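Local coordinates for calcium-regulated actin-bundling protein (Dictyostelium discoideum, PDB 4X3N), which bundles actin filaments under the control of calcium and may help shape and reorganise filopodia and pseudopodia during cell movement, at residues 34-46 against 145-158. Residues are numbered along the deposited sequence; the frame is centred on the assembly and turned at random.
Sequences FCNVAKLPFSQQA and VNFDGRVSFLEYLL. With CA (calcium ion), chain D.
Over one face of the Phe-34 ring lies CD2 of Leu-154, 4.0 Å from the ring centroid in a CH-pi contact. At the ring's edge, near its plane, come CG of Glu-155 and CD2 of Leu-158, the latter 3.7 Å from Phe-34 CE2. A flat, apolar side chain suits this place: with CG anti to the backbone N (chi1 -172°), the ring is turned onto the side chains of helix 153-158, and Pro-167 and Cys-171 of helix 167-174 add to its surroundings. The Phe-153 ring carries Leu-157 CD1 over one face, while its edge meets Ala-46 CB, 3.8 Å from Phe-153 CE2; so small a methyl is consistent with the axes of helices 42-46 and 153-158 lying 9.2 Å apart. Glu-155, whose CG meets the Phe-34 ring, belongs to a calcium site of EF-hand type, the ion bound by Asp-144, Asn-146, Asp-148, the carbonyl of Arg-150, both carboxylate oxygens of Glu-155 and a water. Ser-152 and Glu-155 form a capping box at the start of the exiting helix; Glu-155 OE1 also takes the Ser-152 hydroxyl at 2.7 Å, which probably helps hold the carboxylate toward the metal. Gln-45 reaches this same helix start with an extended chain: its OE1 accepts from Leu-154 N at 2.8 Å, in the carbonyl plane and fairly straight (160° at the hydrogen). Its NE2 gives a nearly linear bond to Leu-40 O at 2.7 Å and another to Asn-92 O, so a buried amide, acceptor and donor in one, joins three backbone segments. A leucine here would probably leave Leu-154 N without its acceptor and the Leu-40 carbonyl without its donor, weakening the tie between the turn joining helices 34-38 and 42-46 and the start of helix 153-158. Behind the ligand Asn-146, Cys-35 SG packs against its CB at 3.8 Å.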
ATOM      1  N   PHE A  34     -21.111  -1.788  -6.875  1.00 24.81           N
ATOM      2  CA  PHE A  34     -20.299  -0.598  -7.083  1.00 23.59           C
ATOM      3  C   PHE A  34     -18.836  -0.930  -6.897  1.00 25.29           C
ATOM      4  O   PHE A  34     -18.007  -0.542  -7.709  1.00 27.82           O
ATOM      5  CB  PHE A  34     -20.712   0.437  -6.045  1.00 22.32           C
ATOM      6  CG  PHE A  34     -20.103   1.777  -6.231  1.00 22.03           C
ATOM      7  CD1 PHE A  34     -18.918   2.072  -5.705  1.00 22.02           C
ATOM      8  CD2 PHE A  34     -20.813   2.773  -6.897  1.00 22.72           C
ATOM      9  CE1 PHE A  34     -18.338   3.329  -5.908  1.00 25.14           C
ATOM     10  CE2 PHE A  34     -20.259   4.024  -7.118  1.00 22.27           C
ATOM     11  CZ  PHE A  34     -19.038   4.321  -6.605  1.00 21.38           C
ATOM     12  N   CYS A  35     -18.505  -1.604  -5.814  1.00 22.24           N
ATOM     13  CA  CYS A  35     -17.110  -1.939  -5.554  1.00 25.13           C
ATOM     14  C   CYS A  35     -16.529  -2.801  -6.656  1.00 25.69           C
ATOM     15  O   CYS A  35     -15.347  -2.608  -7.034  1.00 26.36           O
ATOM     16  CB  CYS A  35     -16.918  -2.611  -4.177  1.00 26.77           C
ATOM     17  SG  CYS A  35     -17.167  -1.419  -2.829  1.00 28.59           S
ATOM     18  N   ASN A  36     -17.327  -3.726  -7.192  1.00 24.29           N
ATOM     19  CA  ASN A  36     -16.837  -4.550  -8.303  1.00 24.50           C
ATOM     20  C   ASN A  36     -16.578  -3.812  -9.565  1.00 23.15           C
ATOM     21  O   ASN A  36     -15.537  -3.982 -10.174  1.00 23.85           O
ATOM     22  CB  ASN A  36     -17.777  -5.709  -8.550  1.00 27.26           C
ATOM     23  CG  ASN A  36     -17.700  -6.715  -7.430  1.00 30.40           C
ATOM     24  OD1 ASN A  36     -16.648  -6.861  -6.815  1.00 38.22           O
ATOM     25  ND2 ASN A  36     -18.779  -7.406  -7.153  1.00 34.01           N
ATOM     26  N   VAL A  37     -17.523  -2.971  -9.980  1.00 22.86           N
ATOM     27  CA  VAL A  37     -17.318  -2.135 -11.132  1.00 19.99           C
ATOM     28  C   VAL A  37     -16.072  -1.270 -10.901  1.00 18.84           C
ATOM     29  O   VAL A  37     -15.272  -1.080 -11.805  1.00 19.99           O
ATOM     30  CB  VAL A  37     -18.540  -1.163 -11.400  1.00 20.01           C
ATOM     31  CG1 VAL A  37     -18.231  -0.248 -12.600  1.00 18.77           C
ATOM     32  CG2 VAL A  37     -19.816  -1.968 -11.655  1.00 21.48           C
ATOM     33  N   ALA A  38     -15.941  -0.667  -9.717  1.00 18.84           N
ATOM     34  CA  ALA A  38     -14.837   0.219  -9.445  1.00 18.63           C
ATOM     35  C   ALA A  38     -13.435  -0.471  -9.421  1.00 21.58           C
ATOM     36  O   ALA A  38     -12.416   0.191  -9.527  1.00 25.23           O
ATOM     37  CB  ALA A  38     -15.082   1.032  -8.171  1.00 20.34           C
ATOM     38  N   LYS A  39     -13.387  -1.789  -9.332  1.00 22.66           N
ATOM     39  CA  LYS A  39     -12.133  -2.530  -9.463  1.00 25.24           C
ATOM     40  C   LYS A  39     -11.858  -3.012 -10.856  1.00 24.22           C
ATOM     41  O   LYS A  39     -10.816  -3.573 -11.089  1.00 23.46           O
ATOM     42  CB  LYS A  39     -12.128  -3.726  -8.531  1.00 26.63           C
ATOM     43  CG  LYS A  39     -12.005  -3.303  -7.070  1.00 32.00           C
ATOM     44  CD  LYS A  39     -10.608  -2.722  -6.785  1.00 32.46           C
ATOM     45  CE  LYS A  39     -10.355  -2.473  -5.293  1.00 35.77           C
ATOM     46  NZ  LYS A  39      -9.053  -1.734  -5.117  1.00 33.62           N
ATOM     47  N   LEU A  40     -12.757  -2.780 -11.791  1.00 22.79           N
ATOM     48  CA  LEU A  40     -12.540  -3.144 -13.195  1.00 23.64           C
ATOM     49  C   LEU A  40     -11.552  -2.169 -13.739  1.00 22.34           C
ATOM     50  O   LEU A  40     -11.380  -1.129 -13.143  1.00 21.47           O
ATOM     51  CB  LEU A  40     -13.837  -3.072 -14.051  1.00 22.95           C
ATOM     52  CG  LEU A  40     -14.944  -4.047 -13.716  1.00 24.54           C
ATOM     53  CD1 LEU A  40     -16.282  -3.812 -14.427  1.00 23.76           C
ATOM     54  CD2 LEU A  40     -14.448  -5.483 -13.941  1.00 23.98           C
ATOM     55  N   PRO A  41     -10.866  -2.516 -14.850  1.00 21.52           N
ATOM     56  CA  PRO A  41     -10.005  -1.552 -15.510  1.00 21.57           C
ATOM     57  C   PRO A  41     -10.766  -0.238 -15.779  1.00 22.15           C
ATOM     58  O   PRO A  41     -11.985  -0.245 -15.993  1.00 21.08           O
ATOM     59  CB  PRO A  41      -9.620  -2.234 -16.807  1.00 22.50           C
ATOM     60  CG  PRO A  41      -9.654  -3.722 -16.481  1.00 21.20           C
ATOM     61  CD  PRO A  41     -10.838  -3.849 -15.527  1.00 22.07           C
ATOM     62  N   PHE A  42     -10.042   0.864 -15.766  1.00 21.11           N
ATOM     63  CA  PHE A  42     -10.665   2.184 -15.911  1.00 21.19           C
ATOM     64  C   PHE A  42     -11.640   2.246 -17.105  1.00 22.89           C
ATOM     65  O   PHE A  42     -12.728   2.854 -16.984  1.00 21.60           O
ATOM     66  CB  PHE A  42      -9.658   3.353 -16.071  1.00 21.18           C
ATOM     67  CG  PHE A  42      -8.591   3.499 -14.990  1.00 20.47           C
ATOM     68  CD1 PHE A  42      -8.913   3.725 -13.671  1.00 19.06           C
ATOM     69  CD2 PHE A  42      -7.222   3.439 -15.330  1.00 21.77           C
ATOM     70  CE1 PHE A  42      -7.910   3.885 -12.721  1.00 20.19           C
ATOM     71  CE2 PHE A  42      -6.221   3.601 -14.383  1.00 20.35           C
ATOM     72  CZ  PHE A  42      -6.587   3.843 -13.062  1.00 21.38           C
ATOM     73  N   SER A  43     -11.263   1.659 -18.248  1.00 21.06           N
ATOM     74  CA  SER A  43     -12.027   1.762 -19.490  1.00 22.00           C
ATOM     75  C   SER A  43     -13.392   1.087 -19.310  1.00 21.97           C
ATOM     76  O   SER A  43     -14.400   1.581 -19.775  1.00 22.22           O
ATOM     77  CB  SER A  43     -11.253   1.163 -20.646  1.00 23.84           C
ATOM     78  OG  SER A  43     -10.909  -0.201 -20.356  1.00 22.47           O
ATOM     79  N   GLN A  44     -13.425  -0.018 -18.603  1.00 19.67           N
ATOM     80  CA  GLN A  44     -14.656  -0.675 -18.320  1.00 20.80           C
ATOM     81  C   GLN A  44     -15.523   0.080 -17.319  1.00 20.60           C
ATOM     82  O   GLN A  44     -16.753   0.027 -17.364  1.00 20.62           O
ATOM     83  CB  GLN A  44     -14.378  -2.079 -17.824  1.00 23.35           C
ATOM     84  CG  GLN A  44     -13.905  -3.001 -18.958  1.00 23.14           C
ATOM     85  CD  GLN A  44     -13.562  -4.374 -18.412  1.00 25.10           C
ATOM     86  OE1 GLN A  44     -14.385  -5.032 -17.769  1.00 26.65           O
ATOM     87  NE2 GLN A  44     -12.346  -4.785 -18.624  1.00 24.59           N
ATOM     88  N   GLN A  45     -14.894   0.742 -16.394  1.00 20.13           N
ATOM     89  CA  GLN A  45     -15.621   1.625 -15.470  1.00 18.64           C
ATOM     90  C   GLN A  45     -16.303   2.721 -16.286  1.00 19.28           C
ATOM     91  O   GLN A  45     -17.486   3.114 -16.023  1.00 21.76           O
ATOM     92  CB  GLN A  45     -14.646   2.268 -14.496  1.00 19.00           C
ATOM     93  CG  GLN A  45     -14.013   1.385 -13.444  1.00 19.80           C
ATOM     94  CD  GLN A  45     -12.955   2.083 -12.633  1.00 23.03           C
ATOM     95  OE1 GLN A  45     -13.097   3.284 -12.245  1.00 18.94           O
ATOM     96  NE2 GLN A  45     -11.889   1.344 -12.312  1.00 22.09           N
ATOM     97  N   ALA A  46     -15.531   3.287 -17.198  1.00 19.79           N
ATOM     98  CA  ALA A  46     -15.990   4.325 -18.115  1.00 19.90           C
ATOM     99  C   ALA A  46     -17.193   3.878 -18.942  1.00 21.75           C
ATOM    100  O   ALA A  46     -18.214   4.575 -19.054  1.00 18.41           O
ATOM    101  CB  ALA A  46     -14.873   4.736 -19.040  1.00 20.27           C
ATOM    102  N   VAL A 145     -16.723   7.255  -2.287  1.00 21.66           N
ATOM    103  CA  VAL A 145     -18.008   6.829  -1.806  1.00 25.37           C
ATOM    104  C   VAL A 145     -18.049   5.441  -1.191  1.00 23.29           C
ATOM    105  O   VAL A 145     -18.915   5.179  -0.405  1.00 20.82           O
ATOM    106  CB  VAL A 145     -19.110   7.015  -2.849  1.00 32.28           C
ATOM    107  CG1 VAL A 145     -19.088   8.470  -3.403  1.00 31.90           C
ATOM    108  CG2 VAL A 145     -18.983   6.006  -3.941  1.00 32.96           C
ATOM    109  N   ASN A 146     -17.081   4.572  -1.475  1.00 22.21           N
ATOM    110  CA  ASN A 146     -17.049   3.321  -0.742  1.00 22.37           C
ATOM    111  C   ASN A 146     -16.058   3.307   0.413  1.00 23.03           C
ATOM    112  O   ASN A 146     -15.798   2.256   0.965  1.00 21.86           O
ATOM    113  CB  ASN A 146     -16.813   2.168  -1.682  1.00 22.09           C
ATOM    114  CG  ASN A 146     -15.612   2.379  -2.536  1.00 21.96           C
ATOM    115  OD1 ASN A 146     -14.874   3.332  -2.343  1.00 20.43           O
ATOM    116  ND2 ASN A 146     -15.429   1.514  -3.521  1.00 26.10           N
ATOM    117  N   PHE A 147     -15.497   4.466   0.758  1.00 20.51           N
ATOM    118  CA  PHE A 147     -14.617   4.630   1.918  1.00 23.43           C
ATOM    119  C   PHE A 147     -13.397   3.727   1.964  1.00 24.02           C
ATOM    120  O   PHE A 147     -13.044   3.195   3.040  1.00 20.97           O
ATOM    121  CB  PHE A 147     -15.434   4.532   3.206  1.00 27.58           C
ATOM    122  CG  PHE A 147     -16.488   5.597   3.316  1.00 30.07           C
ATOM    123  CD1 PHE A 147     -17.743   5.369   2.879  1.00 34.22           C
ATOM    124  CD2 PHE A 147     -16.195   6.819   3.858  1.00 35.59           C
ATOM    125  CE1 PHE A 147     -18.721   6.351   2.980  1.00 36.35           C
ATOM    126  CE2 PHE A 147     -17.156   7.810   3.958  1.00 37.76           C
ATOM    127  CZ  PHE A 147     -18.426   7.562   3.510  1.00 34.89           C
ATOM    128  N   ASP A 148     -12.741   3.561   0.797  1.00 21.82           N
ATOM    129  CA  ASP A 148     -11.591   2.686   0.750  1.00 22.68           C
ATOM    130  C   ASP A 148     -10.300   3.431   0.675  1.00 24.27           C
ATOM    131  O   ASP A 148      -9.270   2.825   0.557  1.00 26.99           O
ATOM    132  CB  ASP A 148     -11.751   1.582  -0.330  1.00 22.25           C
ATOM    133  CG  ASP A 148     -11.726   2.137  -1.739  1.00 21.72           C
ATOM    134  OD1 ASP A 148     -11.654   3.342  -1.864  1.00 19.42           O
ATOM    135  OD2 ASP A 148     -11.776   1.372  -2.707  1.00 23.18           O
ATOM    136  N   GLY A 149     -10.353   4.761   0.759  1.00 22.50           N
ATOM    137  CA  GLY A 149      -9.202   5.635   0.566  1.00 24.20           C
ATOM    138  C   GLY A 149      -8.636   5.623  -0.863  1.00 23.30           C
ATOM    139  O   GLY A 149      -7.481   6.032  -1.078  1.00 24.33           O
ATOM    140  N   ARG A 150      -9.416   5.110  -1.826  1.00 22.05           N
ATOM    141  CA  ARG A 150      -9.009   5.047  -3.214  1.00 21.64           C
ATOM    142  C   ARG A 150     -10.019   5.797  -4.111  1.00 21.74           C
ATOM    143  O   ARG A 150     -11.235   5.886  -3.799  1.00 22.82           O
ATOM    144  CB  ARG A 150      -8.927   3.605  -3.683  1.00 21.62           C
ATOM    145  CG  ARG A 150      -8.187   2.594  -2.807  1.00 24.03           C
ATOM    146  CD  ARG A 150      -6.686   2.733  -2.814  1.00 23.91           C
ATOM    147  NE  ARG A 150      -6.108   2.514  -4.138  1.00 22.24           N
ATOM    148  CZ  ARG A 150      -4.808   2.481  -4.385  1.00 22.38           C
ATOM    149  NH1 ARG A 150      -3.926   2.622  -3.374  1.00 22.28           N
ATOM    150  NH2 ARG A 150      -4.365   2.308  -5.632  1.00 20.78           N
ATOM    151  N   VAL A 151      -9.515   6.362  -5.196  1.00 19.98           N
ATOM    152  CA  VAL A 151     -10.341   7.005  -6.198  1.00 23.94           C
ATOM    153  C   VAL A 151     -10.279   6.215  -7.524  1.00 21.25           C
ATOM    154  O   VAL A 151      -9.197   6.035  -8.106  1.00 21.65           O
ATOM    155  CB  VAL A 151      -9.935   8.460  -6.431  1.00 24.09           C
ATOM    156  CG1 VAL A 151     -10.779   9.062  -7.512  1.00 25.74           C
ATOM    157  CG2 VAL A 151     -10.069   9.284  -5.162  1.00 24.90           C
ATOM    158  N   SER A 152     -11.439   5.691  -7.907  1.00 20.15           N
ATOM    159  CA  SER A 152     -11.632   5.005  -9.141  1.00 18.73           C
ATOM    160  C   SER A 152     -12.013   6.033 -10.203  1.00 19.76           C
ATOM    161  O   SER A 152     -12.406   7.142  -9.872  1.00 19.20           O
ATOM    162  CB  SER A 152     -12.726   3.985  -8.985  1.00 19.18           C
ATOM    163  OG  SER A 152     -13.930   4.620  -8.551  1.00 18.99           O
ATOM    164  N   PHE A 153     -11.916   5.655 -11.464  1.00 19.30           N
ATOM    165  CA  PHE A 153     -12.422   6.489 -12.559  1.00 18.49           C
ATOM    166  C   PHE A 153     -13.897   6.650 -12.445  1.00 18.26           C
ATOM    167  O   PHE A 153     -14.412   7.738 -12.653  1.00 18.13           O
ATOM    168  CB  PHE A 153     -12.030   5.910 -13.893  1.00 19.45           C
ATOM    169  CG  PHE A 153     -12.124   6.864 -15.056  1.00 18.02           C
ATOM    170  CD1 PHE A 153     -11.678   8.158 -14.955  1.00 20.58           C
ATOM    171  CD2 PHE A 153     -12.563   6.402 -16.315  1.00 21.66           C
ATOM    172  CE1 PHE A 153     -11.779   9.039 -16.058  1.00 21.20           C
ATOM    173  CE2 PHE A 153     -12.617   7.280 -17.442  1.00 22.00           C
ATOM    174  CZ  PHE A 153     -12.267   8.583 -17.287  1.00 21.69           C
ATOM    175  N   LEU A 154     -14.587   5.590 -12.022  1.00 18.26           N
ATOM    176  CA  LEU A 154     -16.019   5.650 -11.743  1.00 18.41           C
ATOM    177  C   LEU A 154     -16.346   6.753 -10.738  1.00 17.97           C
ATOM    178  O   LEU A 154     -17.268   7.499 -10.949  1.00 18.64           O
ATOM    179  CB  LEU A 154     -16.614   4.365 -11.206  1.00 20.94           C
ATOM    180  CG  LEU A 154     -18.131   4.327 -10.928  1.00 23.41           C
ATOM    181  CD1 LEU A 154     -19.000   4.456 -12.186  1.00 25.62           C
ATOM    182  CD2 LEU A 154     -18.481   3.033 -10.237  1.00 24.87           C
ATOM    183  N   GLU A 155     -15.619   6.791  -9.650  1.00 16.47           N
ATOM    184  CA  GLU A 155     -15.891   7.764  -8.584  1.00 20.39           C
ATOM    185  C   GLU A 155     -15.608   9.185  -9.069  1.00 19.46           C
ATOM    186  O   GLU A 155     -16.395  10.074  -8.815  1.00 21.09           O
ATOM    187  CB  GLU A 155     -15.096   7.392  -7.331  1.00 20.65           C
ATOM    188  CG  GLU A 155     -15.708   6.224  -6.599  1.00 20.08           C
ATOM    189  CD  GLU A 155     -14.785   5.686  -5.548  1.00 21.29           C
ATOM    190  OE1 GLU A 155     -13.689   5.258  -5.922  1.00 22.27           O
ATOM    191  OE2 GLU A 155     -15.160   5.716  -4.361  1.00 21.14           O
ATOM    192  N   TYR A 156     -14.508   9.374  -9.787  1.00 19.55           N
ATOM    193  CA  TYR A 156     -14.239  10.662 -10.444  1.00 21.38           C
ATOM    194  C   TYR A 156     -15.403  11.085 -11.357  1.00 19.81           C
ATOM    195  O   TYR A 156     -15.860  12.243 -11.337  1.00 21.09           O
ATOM    196  CB  TYR A 156     -12.912  10.629 -11.238  1.00 20.96           C
ATOM    197  CG  TYR A 156     -12.899  11.619 -12.382  1.00 21.11           C
ATOM    198  CD1 TYR A 156     -12.654  12.974 -12.148  1.00 21.98           C
ATOM    199  CD2 TYR A 156     -13.071  11.209 -13.698  1.00 20.20           C
ATOM    200  CE1 TYR A 156     -12.620  13.897 -13.213  1.00 22.91           C
ATOM    201  CE2 TYR A 156     -13.081  12.101 -14.747  1.00 21.56           C
ATOM    202  CZ  TYR A 156     -12.874  13.468 -14.504  1.00 23.94           C
ATOM    203  OH  TYR A 156     -12.857  14.389 -15.568  1.00 22.94           O
ATOM    204  N   LEU A 157     -15.892  10.155 -12.163  1.00 17.98           N
ATOM    205  CA  LEU A 157     -16.987  10.452 -13.078  1.00 17.78           C
ATOM    206  C   LEU A 157     -18.287  10.847 -12.447  1.00 19.21           C
ATOM    207  O   LEU A 157     -18.924  11.820 -12.850  1.00 20.36           O
ATOM    208  CB  LEU A 157     -17.242   9.296 -14.016  1.00 18.32           C
ATOM    209  CG  LEU A 157     -16.084   9.100 -14.985  1.00 17.59           C
ATOM    210  CD1 LEU A 157     -16.227   7.763 -15.727  1.00 18.62           C
ATOM    211  CD2 LEU A 157     -16.003  10.190 -16.080  1.00 18.00           C
ATOM    212  N   LEU A 158     -18.673  10.124 -11.416  1.00 19.77           N
ATOM    213  CA  LEU A 158     -19.897  10.395 -10.746  1.00 20.99           C
ATOM    214  C   LEU A 158     -19.910  11.763 -10.097  1.00 22.79           C
ATOM    215  O   LEU A 158     -20.965  12.442 -10.082  1.00 22.20           O
ATOM    216  CB  LEU A 158     -20.109   9.355  -9.678  1.00 22.34           C
ATOM    217  CG  LEU A 158     -20.976   8.111  -9.955  1.00 22.93           C
ATOM    218  CD1 LEU A 158     -21.656   7.946 -11.273  1.00 22.81           C
ATOM    219  CD2 LEU A 158     -20.332   6.874  -9.434  1.00 23.86           C
TER
HETATM  220 CA    CA D 301     -13.111   4.585  -3.419  1.00 25.66          CA
HETATM  221  O   HOH W   1     -12.839   2.626  -4.754  1.00 19.76           O